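Local coordinates for inositol monophosphatase family protein (PDB 4I3Y) that probably hydrolyses inositol monophosphate to inositol and phosphate, in a magnesium-dependent reaction inhibited by lithium, at residues A[35-40]-A[49-54]; A[95-100]-A[188-193]; A[105-110]-A[129-134]. One frame throughout, in Å; residues are numbered along the deposited sequence.

Contact 1: A[35-40]-A[49-54]; sequences MEMTTE and VTNVDK
E40 N reaches V49 O at 2.7 Å in an almost straight bond (175°), and V49 N answers to E40 O at 2.9 Å, which makes E40 and V49 an antiparallel hydrogen-bonded pair. Two residues before E40, the carbonyl oxygen of T38 accepts one hydrogen bond, from N51 N to T38 O at 3.2 Å, and has a bent CA-H...O contact from T50 CA to T38 O at 3.0 Å. T39 and T50 form the adjoining non-hydrogen-bonded pair, their side chains on the same face; there T39 OG1 lies 3.6 Å from T50 CG2, and the CG of M37 comes against that methyl too. T38 turns its CG2 between its own backbone N and carbonyl carbon (OG1 chi1 180°), which presses it against N51 CB at 3.3 Å. T50 ends its strand and N-caps helix 51-67. In a capping box with D53, both T50 N and T50 OG1 donate to D53 OD1, the hydroxyl at 2.6 Å, while T50 OG1 accepts a weak bond from V52 N. The other carboxylate oxygen, D53 OD2, bonds to T99. Strand pairing and helix start therefore share T50: the backbone bonds set the register of hairpin 39-50, and the capping box holds D53 OD1 while T99 takes OD2, so the carboxylate is held through both oxygens.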
loop_
_atom_site.group_PDB
_atom_site.type_symbol
_atom_site.label_atom_id
_atom_site.label_comp_id
_atom_site.label_asym_id
_atom_site.label_seq_id
_atom_site.Cartn_x
_atom_site.Cartn_y
_atom_site.Cartn_z
ATOM N N MET A 35 -18.881 -9.269 6.738
ATOM C CA MET A 35 -20.265 -8.909 6.407
ATOM C C MET A 35 -21.032 -8.333 7.603
ATOM O O MET A 35 -21.860 -7.476 7.419
ATOM C CB MET A 35 -21.053 -10.085 5.788
ATOM C CG MET A 35 -20.551 -10.552 4.414
ATOM S SD MET A 35 -21.375 -12.005 3.649
ATOM C CE MET A 35 -20.930 -13.434 4.639
ATOM N N GLU A 36 -20.746 -8.789 8.823
ATOM C CA GLU A 36 -21.458 -8.318 10.010
ATOM C C GLU A 36 -20.544 -7.518 10.959
ATOM O O GLU A 36 -20.675 -7.577 12.178
ATOM C CB GLU A 36 -22.145 -9.509 10.719
ATOM C CG GLU A 36 -21.187 -10.574 11.258
ATOM C CD GLU A 36 -21.872 -11.884 11.681
ATOM O OE1 GLU A 36 -21.251 -12.674 12.438
ATOM O OE2 GLU A 36 -23.021 -12.131 11.249
ATOM N N MET A 37 -19.622 -6.751 10.376
ATOM C CA MET A 37 -18.627 -6.034 11.139
ATOM C C MET A 37 -19.256 -4.965 12.036
ATOM O O MET A 37 -20.146 -4.209 11.652
ATOM C CB MET A 37 -17.582 -5.424 10.212
ATOM C CG MET A 37 -16.471 -4.708 10.925
ATOM S SD MET A 37 -15.067 -4.427 9.816
ATOM C CE MET A 37 -15.651 -3.262 8.600
ATOM N N THR A 38 -18.742 -4.945 13.253
ATOM C CA THR A 38 -19.123 -4.055 14.272
ATOM C C THR A 38 -17.808 -3.497 14.907
ATOM O O THR A 38 -16.781 -4.206 15.021
ATOM C CB THR A 38 -20.022 -4.840 15.286
ATOM O OG1 THR A 38 -20.401 -3.954 16.301
ATOM C CG2 THR A 38 -19.323 -5.989 15.970
ATOM N N THR A 39 -17.814 -2.219 15.265
ATOM C CA THR A 39 -16.594 -1.544 15.703
ATOM C C THR A 39 -16.745 -0.977 17.093
ATOM O O THR A 39 -17.789 -0.452 17.406
ATOM C CB THR A 39 -16.248 -0.396 14.752
ATOM O OG1 THR A 39 -15.888 -0.965 13.493
ATOM C CG2 THR A 39 -15.077 0.398 15.299
ATOM N N GLU A 40 -15.705 -1.121 17.921
ATOM C CA GLU A 40 -15.655 -0.418 19.213
ATOM C C GLU A 40 -14.352 0.357 19.325
ATOM O O GLU A 40 -13.449 0.143 18.515
ATOM C CB GLU A 40 -15.800 -1.440 20.362
ATOM C CG GLU A 40 -17.203 -1.999 20.474
ATOM C CD GLU A 40 -18.260 -0.884 20.634
ATOM O OE1 GLU A 40 -17.942 0.224 21.191
ATOM O OE2 GLU A 40 -19.424 -1.117 20.201
ATOM N N VAL A 49 -11.367 -1.583 17.513
ATOM C CA VAL A 49 -11.398 -3.052 17.639
ATOM C C VAL A 49 -12.726 -3.537 17.083
ATOM O O VAL A 49 -13.749 -2.860 17.246
ATOM C CB VAL A 49 -11.118 -3.602 19.098
ATOM C CG1 VAL A 49 -12.121 -3.098 20.156
ATOM C CG2 VAL A 49 -11.148 -5.125 19.099
ATOM N N THR A 50 -12.702 -4.632 16.328
ATOM C CA THR A 50 -13.970 -5.112 15.778
ATOM C C THR A 50 -14.259 -6.538 16.240
ATOM O O THR A 50 -13.451 -7.162 16.925
ATOM C CB THR A 50 -13.955 -5.120 14.237
ATOM O OG1 THR A 50 -13.077 -6.156 13.768
ATOM C CG2 THR A 50 -13.526 -3.710 13.686
ATOM N N ASN A 51 -15.415 -7.028 15.833
ATOM C CA ASN A 51 -15.821 -8.385 16.065
ATOM C C ASN A 51 -14.897 -9.319 15.319
ATOM O O ASN A 51 -14.705 -10.454 15.747
ATOM C CB ASN A 51 -17.238 -8.567 15.559
ATOM C CG ASN A 51 -17.314 -8.453 14.059
ATOM O OD1 ASN A 51 -17.641 -9.434 13.373
ATOM N ND2 ASN A 51 -16.998 -7.275 13.520
ATOM N N VAL A 52 -14.298 -8.844 14.216
ATOM C CA VAL A 52 -13.328 -9.662 13.493
ATOM C C VAL A 52 -12.086 -9.907 14.381
ATOM O O VAL A 52 -11.641 -11.067 14.563
ATOM C CB VAL A 52 -12.921 -9.035 12.150
ATOM C CG1 VAL A 52 -11.851 -9.879 11.438
ATOM C CG2 VAL A 52 -14.143 -8.751 11.253
ATOM N N ASP A 53 -11.496 -8.824 14.902
ATOM C CA ASP A 53 -10.371 -8.960 15.833
ATOM C C ASP A 53 -10.755 -9.937 16.969
ATOM O O ASP A 53 -10.015 -10.872 17.256
ATOM C CB ASP A 53 -9.982 -7.610 16.506
ATOM C CG ASP A 53 -9.750 -6.464 15.523
ATOM O OD1 ASP A 53 -10.736 -6.013 14.843
ATOM O OD2 ASP A 53 -8.560 -6.007 15.449
ATOM N N LYS A 54 -11.871 -9.660 17.655
ATOM C CA LYS A 54 -12.300 -10.438 18.851
ATOM C C LYS A 54 -12.577 -11.927 18.598
ATOM O O LYS A 54 -12.029 -12.797 19.317
ATOM C CB LYS A 54 -13.498 -9.784 19.489
ATOM C CG LYS A 54 -13.219 -8.365 20.007
ATOM C CD LYS A 54 -14.427 -7.891 20.819
ATOM C CE LYS A 54 -14.097 -6.805 21.814
ATOM N NZ LYS A 54 -14.479 -5.495 21.205
#

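Contact 2: A[95-100]-A[188-193]; sequences PIDGTA and VGACGL. With MG (magnesium ion), chain D; PO4 (phosphate ion), chain C; GOL (glycerol), chain E.
G189 turns its carbonyl oxygen toward G98, whose CA lies 4.2 Å from G189 O, and the same oxygen accepts from O1 of a bound glycerol. A190, at the N-cap position of helix 191-200, lays its methyl beside the backbone of G98 (A190 CB to G98 CA 4.1 Å); G98 has no side chain to stand in the way. C191 N points at the glycerol, donating to its O3 at 2.7 Å and 170°, and C191 CB packs 3.7 Å from D97 OD2. G192 N makes the direct hydrogen bond of the contact, meeting D97 OD2 at 2.8 Å and 175°, nearly along the C-O axis. The D97 carboxylate is carried to the start of the helix by a CG anti to the backbone N (chi1 174°). Across the contact, G98 N and T99 N both donate to phosphate O2, and the phosphate shares a magnesium ion with I96 O (2.1 Å), E76 and D94. Residues 94-99, DPIDGT, carry the DPxDGT signature of magnesium-dependent, lithium-sensitive phosphatases, and the glycerol beside the phosphate is consistent with the substrate pocket of that family.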
loop_
_atom_site.group_PDB
_atom_site.type_symbol
_atom_site.label_atom_id
_atom_site.label_comp_id
_atom_site.label_asym_id
_atom_site.label_seq_id
_atom_site.Cartn_x
_atom_site.Cartn_y
_atom_site.Cartn_z
ATOM N N PRO A 95 -4.617 -10.376 16.529
ATOM C CA PRO A 95 -5.579 -11.092 15.692
ATOM C C PRO A 95 -5.902 -10.353 14.407
ATOM O O PRO A 95 -6.126 -10.990 13.365
ATOM C CB PRO A 95 -6.782 -11.245 16.595
ATOM C CG PRO A 95 -6.665 -10.079 17.603
ATOM C CD PRO A 95 -5.187 -9.969 17.845
ATOM N N ILE A 96 -5.965 -9.015 14.463
ATOM C CA ILE A 96 -5.940 -8.257 13.212
ATOM C C ILE A 96 -4.906 -7.134 13.430
ATOM O O ILE A 96 -5.097 -6.297 14.298
ATOM C CB ILE A 96 -7.299 -7.625 12.854
ATOM C CG1 ILE A 96 -8.366 -8.698 12.447
ATOM C CG2 ILE A 96 -7.102 -6.527 11.774
ATOM C CD1 ILE A 96 -8.131 -9.264 11.065
ATOM N N ASP A 97 -3.818 -7.150 12.662
ATOM C CA ASP A 97 -2.864 -6.075 12.740
ATOM C C ASP A 97 -3.230 -5.151 11.562
ATOM O O ASP A 97 -3.371 -5.625 10.473
ATOM C CB ASP A 97 -1.423 -6.543 12.679
ATOM C CG ASP A 97 -0.448 -5.340 12.629
ATOM O OD1 ASP A 97 -0.528 -4.520 13.568
ATOM O OD2 ASP A 97 0.368 -5.241 11.682
ATOM N N GLY A 98 -3.399 -3.851 11.805
ATOM C CA GLY A 98 -4.033 -2.954 10.838
ATOM C C GLY A 98 -5.567 -2.934 10.876
ATOM O O GLY A 98 -6.236 -2.896 9.824
ATOM N N THR A 99 -6.135 -2.921 12.081
ATOM C CA THR A 99 -7.585 -2.780 12.265
ATOM C C THR A 99 -8.154 -1.548 11.547
ATOM O O THR A 99 -9.244 -1.608 10.988
ATOM C CB THR A 99 -7.940 -2.770 13.778
ATOM O OG1 THR A 99 -7.307 -3.910 14.393
ATOM C CG2 THR A 99 -9.414 -2.905 13.984
ATOM N N ALA A 100 -7.414 -0.417 11.549
ATOM C CA ALA A 100 -7.921 0.790 10.887
ATOM C C ALA A 100 -8.097 0.496 9.400
ATOM O O ALA A 100 -9.114 0.810 8.840
ATOM C CB ALA A 100 -7.000 2.023 11.134
ATOM N N VAL A 188 2.039 1.292 3.979
ATOM C CA VAL A 188 0.893 0.323 3.917
ATOM C C VAL A 188 -0.087 0.548 5.117
ATOM O O VAL A 188 -1.322 0.501 4.952
ATOM C CB VAL A 188 1.399 -1.148 3.915
ATOM C CG1 VAL A 188 0.246 -2.115 3.799
ATOM C CG2 VAL A 188 2.415 -1.400 2.773
ATOM N N GLY A 189 0.480 0.730 6.312
ATOM C CA GLY A 189 -0.303 1.010 7.496
ATOM C C GLY A 189 -0.669 -0.163 8.400
ATOM O O GLY A 189 -1.471 -0.013 9.352
ATOM N N ALA A 190 -0.107 -1.335 8.106
ATOM C CA ALA A 190 -0.109 -2.446 9.042
ATOM C C ALA A 190 1.335 -2.797 9.377
ATOM O O ALA A 190 2.088 -3.138 8.507
ATOM C CB ALA A 190 -0.847 -3.658 8.412
ATOM N N CYS A 191 1.726 -2.764 10.648
ATOM C CA CYS A 191 3.123 -3.045 11.031
ATOM C C CYS A 191 3.655 -4.335 10.401
ATOM O O CYS A 191 4.758 -4.371 9.882
ATOM C CB CYS A 191 3.276 -3.137 12.552
ATOM S SG CYS A 191 4.995 -3.270 13.092
ATOM N N GLY A 192 2.883 -5.416 10.504
ATOM C CA GLY A 192 3.336 -6.660 9.923
ATOM C C GLY A 192 3.504 -6.631 8.437
ATOM O O GLY A 192 4.344 -7.316 7.914
ATOM N N LEU A 193 2.677 -5.866 7.723
ATOM C CA LEU A 193 2.810 -5.811 6.275
ATOM C C LEU A 193 3.949 -4.895 5.828
ATOM O O LEU A 193 4.725 -5.206 4.866
ATOM C CB LEU A 193 1.478 -5.310 5.650
ATOM C CG LEU A 193 0.371 -6.399 5.803
ATOM C CD1 LEU A 193 -0.868 -5.878 5.077
ATOM C CD2 LEU A 193 0.734 -7.815 5.306
HETATM MG MG MG D . -4.338 -5.769 16.239
HETATM P P PO4 C . -4.025 -3.167 15.645
HETATM O O1 PO4 C . -3.769 -2.155 16.769
HETATM O O2 PO4 C . -4.171 -2.473 14.267
HETATM O O3 PO4 C . -2.817 -4.072 15.662
HETATM O O4 PO4 C . -5.403 -3.838 15.949
HETATM C C1 GOL E . 0.102 0.710 12.452
HETATM O O1 GOL E . -0.911 1.530 11.867
HETATM C C2 GOL E . -0.718 -0.203 13.331
HETATM O O2 GOL E . -1.168 0.590 14.421
HETATM C C3 GOL E . 0.192 -1.295 13.830
HETATM O O3 GOL E . 0.103 -2.264 12.799
HETATM O O HOH W 1 -6.234 -6.786 16.980
#

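Contact 3: A[105-110]-A[129-134]; sequences QQEDYC and YPHKKL
P130 lies across one face of the Y109 ring, its CG 3.7 Å from the ring centroid and 26° off the normal, a CH-pi contact displaced toward the CE2 rim. The same proline rests its CD against the backbone, 3.2 Å from Y109 O. Y109 and Y129 run side by side in the same direction, and the hydroxyl of Y109 comes to the edge of the neighbouring ring, with Y109 OH 3.3 Å from Y129 CD2. Two residues before Y109, E107 stretches out, CG anti to its backbone N (chi1 -170°), until OE2 reaches the rim of the H131 imidazole at CE1, 3.0 Å away. The carboxylate plane stands 65° from the ring, and the angle to H131 NE2 is too poor for a hydrogen bond. A water joins the segments instead: it accepts from D108 N at 2.9 Å and lies 3.1 Å from H131 ND1.

P130 and H131 are the two central residues of a type I turn, Y129 to K132, followed by a G1 bulge in which K132 and K133 both face D128; this is the tight hairpin between strands 120-128 and 133-138. Y129 O receives K132 N and K132 NZ from opposite faces of its plane, both at 2.9 Å, and the folded-back lysine also puts NZ over one face of the Y129 ring. Beyond this, I34 of helix 12-35 touches Y109, as does I96 of strand 89-97. The polar ends point into the dimer: E107 OE1 bonds to Q202 of the second subunit, D108 OD2 forms a salt bridge with R197 of that subunit, and the H131 ring stacks on H131 of the second subunit.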
loop_
_atom_site.group_PDB
_atom_site.type_symbol
_atom_site.label_atom_id
_atom_site.label_comp_id
_atom_site.label_asym_id
_atom_site.label_seq_id
_atom_site.Cartn_x
_atom_site.Cartn_y
_atom_site.Cartn_z
ATOM N N GLN A 105 -10.819 0.055 4.786
ATOM C CA GLN A 105 -10.490 -0.357 3.447
ATOM C C GLN A 105 -10.792 -1.805 3.132
ATOM O O GLN A 105 -10.787 -2.201 1.930
ATOM C CB GLN A 105 -8.999 -0.116 3.166
ATOM C CG GLN A 105 -8.450 1.313 3.454
ATOM C CD GLN A 105 -7.049 1.437 2.820
ATOM O OE1 GLN A 105 -6.001 1.505 3.528
ATOM N NE2 GLN A 105 -7.013 1.360 1.494
ATOM N N GLN A 106 -10.945 -2.628 4.170
ATOM C CA GLN A 106 -10.988 -4.091 3.982
ATOM C C GLN A 106 -9.815 -4.610 3.165
ATOM O O GLN A 106 -9.943 -5.564 2.410
ATOM C CB GLN A 106 -12.312 -4.541 3.367
ATOM C CG GLN A 106 -13.408 -4.512 4.391
ATOM C CD GLN A 106 -14.589 -3.766 3.915
ATOM O OE1 GLN A 106 -14.457 -2.743 3.196
ATOM N NE2 GLN A 106 -15.781 -4.238 4.316
ATOM N N GLU A 107 -8.645 -4.027 3.380
ATOM C CA GLU A 107 -7.491 -4.418 2.634
ATOM C C GLU A 107 -6.312 -3.969 3.462
ATOM O O GLU A 107 -6.465 -3.105 4.325
ATOM C CB GLU A 107 -7.443 -3.719 1.267
ATOM C CG GLU A 107 -6.375 -4.312 0.377
ATOM C CD GLU A 107 -6.470 -3.857 -1.070
ATOM O OE1 GLU A 107 -7.472 -3.250 -1.479
ATOM O OE2 GLU A 107 -5.537 -4.164 -1.827
ATOM N N ASP A 108 -5.143 -4.518 3.184
ATOM C CA ASP A 108 -3.927 -4.061 3.932
ATOM C C ASP A 108 -4.017 -4.307 5.432
ATOM O O ASP A 108 -3.702 -3.410 6.262
ATOM C CB ASP A 108 -3.559 -2.592 3.610
ATOM C CG ASP A 108 -3.095 -2.445 2.166
ATOM O OD1 ASP A 108 -2.715 -3.489 1.584
ATOM O OD2 ASP A 108 -3.072 -1.329 1.619
ATOM N N TYR A 109 -4.369 -5.534 5.786
ATOM C CA TYR A 109 -4.324 -5.927 7.216
ATOM C C TYR A 109 -3.878 -7.390 7.256
ATOM O O TYR A 109 -3.989 -8.074 6.263
ATOM C CB TYR A 109 -5.669 -5.650 7.983
ATOM C CG TYR A 109 -6.809 -6.438 7.414
ATOM C CD1 TYR A 109 -7.102 -7.735 7.874
ATOM C CD2 TYR A 109 -7.532 -5.969 6.334
ATOM C CE1 TYR A 109 -8.105 -8.514 7.303
ATOM C CE2 TYR A 109 -8.562 -6.750 5.768
ATOM C CZ TYR A 109 -8.836 -8.015 6.253
ATOM O OH TYR A 109 -9.865 -8.778 5.677
ATOM N N CYS A 110 -3.426 -7.884 8.420
ATOM C CA CYS A 110 -2.910 -9.208 8.526
ATOM C C CYS A 110 -3.195 -9.773 9.919
ATOM O O CYS A 110 -3.690 -9.064 10.826
ATOM C CB CYS A 110 -1.373 -9.178 8.248
ATOM S SG CYS A 110 -0.420 -8.101 9.389
ATOM N N TYR A 129 -4.286 -11.602 4.747
ATOM C CA TYR A 129 -5.484 -12.330 4.376
ATOM C C TYR A 129 -6.120 -11.720 3.097
ATOM O O TYR A 129 -6.535 -12.475 2.210
ATOM C CB TYR A 129 -6.493 -12.435 5.521
ATOM C CG TYR A 129 -7.878 -12.771 5.004
ATOM C CD1 TYR A 129 -8.205 -14.084 4.660
ATOM C CD2 TYR A 129 -8.810 -11.785 4.781
ATOM C CE1 TYR A 129 -9.435 -14.396 4.139
ATOM C CE2 TYR A 129 -10.046 -12.082 4.265
ATOM C CZ TYR A 129 -10.331 -13.408 3.957
ATOM O OH TYR A 129 -11.503 -13.741 3.401
ATOM N N PRO A 130 -6.177 -10.374 2.979
ATOM C CA PRO A 130 -6.840 -9.821 1.761
ATOM C C PRO A 130 -6.186 -10.341 0.471
ATOM O O PRO A 130 -6.865 -10.473 -0.574
ATOM C CB PRO A 130 -6.650 -8.300 1.905
ATOM C CG PRO A 130 -6.569 -8.117 3.414
ATOM C CD PRO A 130 -5.737 -9.291 3.888
ATOM N N HIS A 131 -4.896 -10.674 0.531
ATOM C CA HIS A 131 -4.234 -11.119 -0.680
ATOM C C HIS A 131 -3.879 -12.593 -0.613
ATOM O O HIS A 131 -3.185 -13.063 -1.483
ATOM C CB HIS A 131 -3.061 -10.204 -1.088
ATOM C CG HIS A 131 -3.535 -8.889 -1.621
ATOM N ND1 HIS A 131 -3.402 -7.709 -0.920
ATOM C CD2 HIS A 131 -4.279 -8.593 -2.711
ATOM C CE1 HIS A 131 -3.978 -6.726 -1.591
ATOM N NE2 HIS A 131 -4.530 -7.240 -2.678
ATOM N N LYS A 132 -4.428 -13.308 0.376
ATOM C CA LYS A 132 -4.144 -14.754 0.626
ATOM C C LYS A 132 -2.637 -15.085 0.511
ATOM O O LYS A 132 -2.244 -15.973 -0.199
ATOM C CB LYS A 132 -5.033 -15.660 -0.292
ATOM C CG LYS A 132 -6.486 -15.183 -0.396
ATOM C CD LYS A 132 -7.333 -15.629 0.782
ATOM C CE LYS A 132 -8.729 -14.999 0.708
ATOM N NZ LYS A 132 -8.683 -13.505 0.481
ATOM N N LYS A 133 -1.801 -14.341 1.230
ATOM C CA LYS A 133 -0.362 -14.573 1.266
ATOM C C LYS A 133 0.029 -14.842 2.709
ATOM O O LYS A 133 -0.004 -13.924 3.538
ATOM C CB LYS A 133 0.429 -13.357 0.671
ATOM C CG LYS A 133 0.338 -13.246 -0.876
ATOM C CD LYS A 133 1.205 -12.146 -1.537
ATOM C CE LYS A 133 0.527 -10.778 -1.509
ATOM N NZ LYS A 133 1.243 -9.536 -2.022
ATOM N N LEU A 134 0.380 -16.102 2.989
ATOM C CA LEU A 134 0.822 -16.564 4.302
ATOM C C LEU A 134 2.339 -16.476 4.372
ATOM O O LEU A 134 3.069 -17.252 3.736
ATOM C CB LEU A 134 0.334 -17.998 4.604
ATOM C CG LEU A 134 0.788 -18.551 5.980
ATOM C CD1 LEU A 134 0.349 -17.643 7.117
ATOM C CD2 LEU A 134 0.143 -19.919 6.247
HETATM O O HOH W 2 -3.598 -6.668 2.040
#

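In the fold
From the N terminus, helix 12-35 runs into contact 1, which closes the short hairpin 39-50 and starts helix 51-67. Contact 2 comes later and closes a far longer loop, from strand 89-97 to helix 191-200, taking in most of the seven-stranded sheet. Contact 3 is nested inside that loop, joining the turn between strands 120-128 and 133-138 to the segment after helix 99-105. Contact 1 precedes both without crossing them. D53 and T99 tie contact 1 to contact 2, and D97 N meets C110 O where contact 2 passes into contact 3. Contacts 2 and 3 also both touch the second subunit.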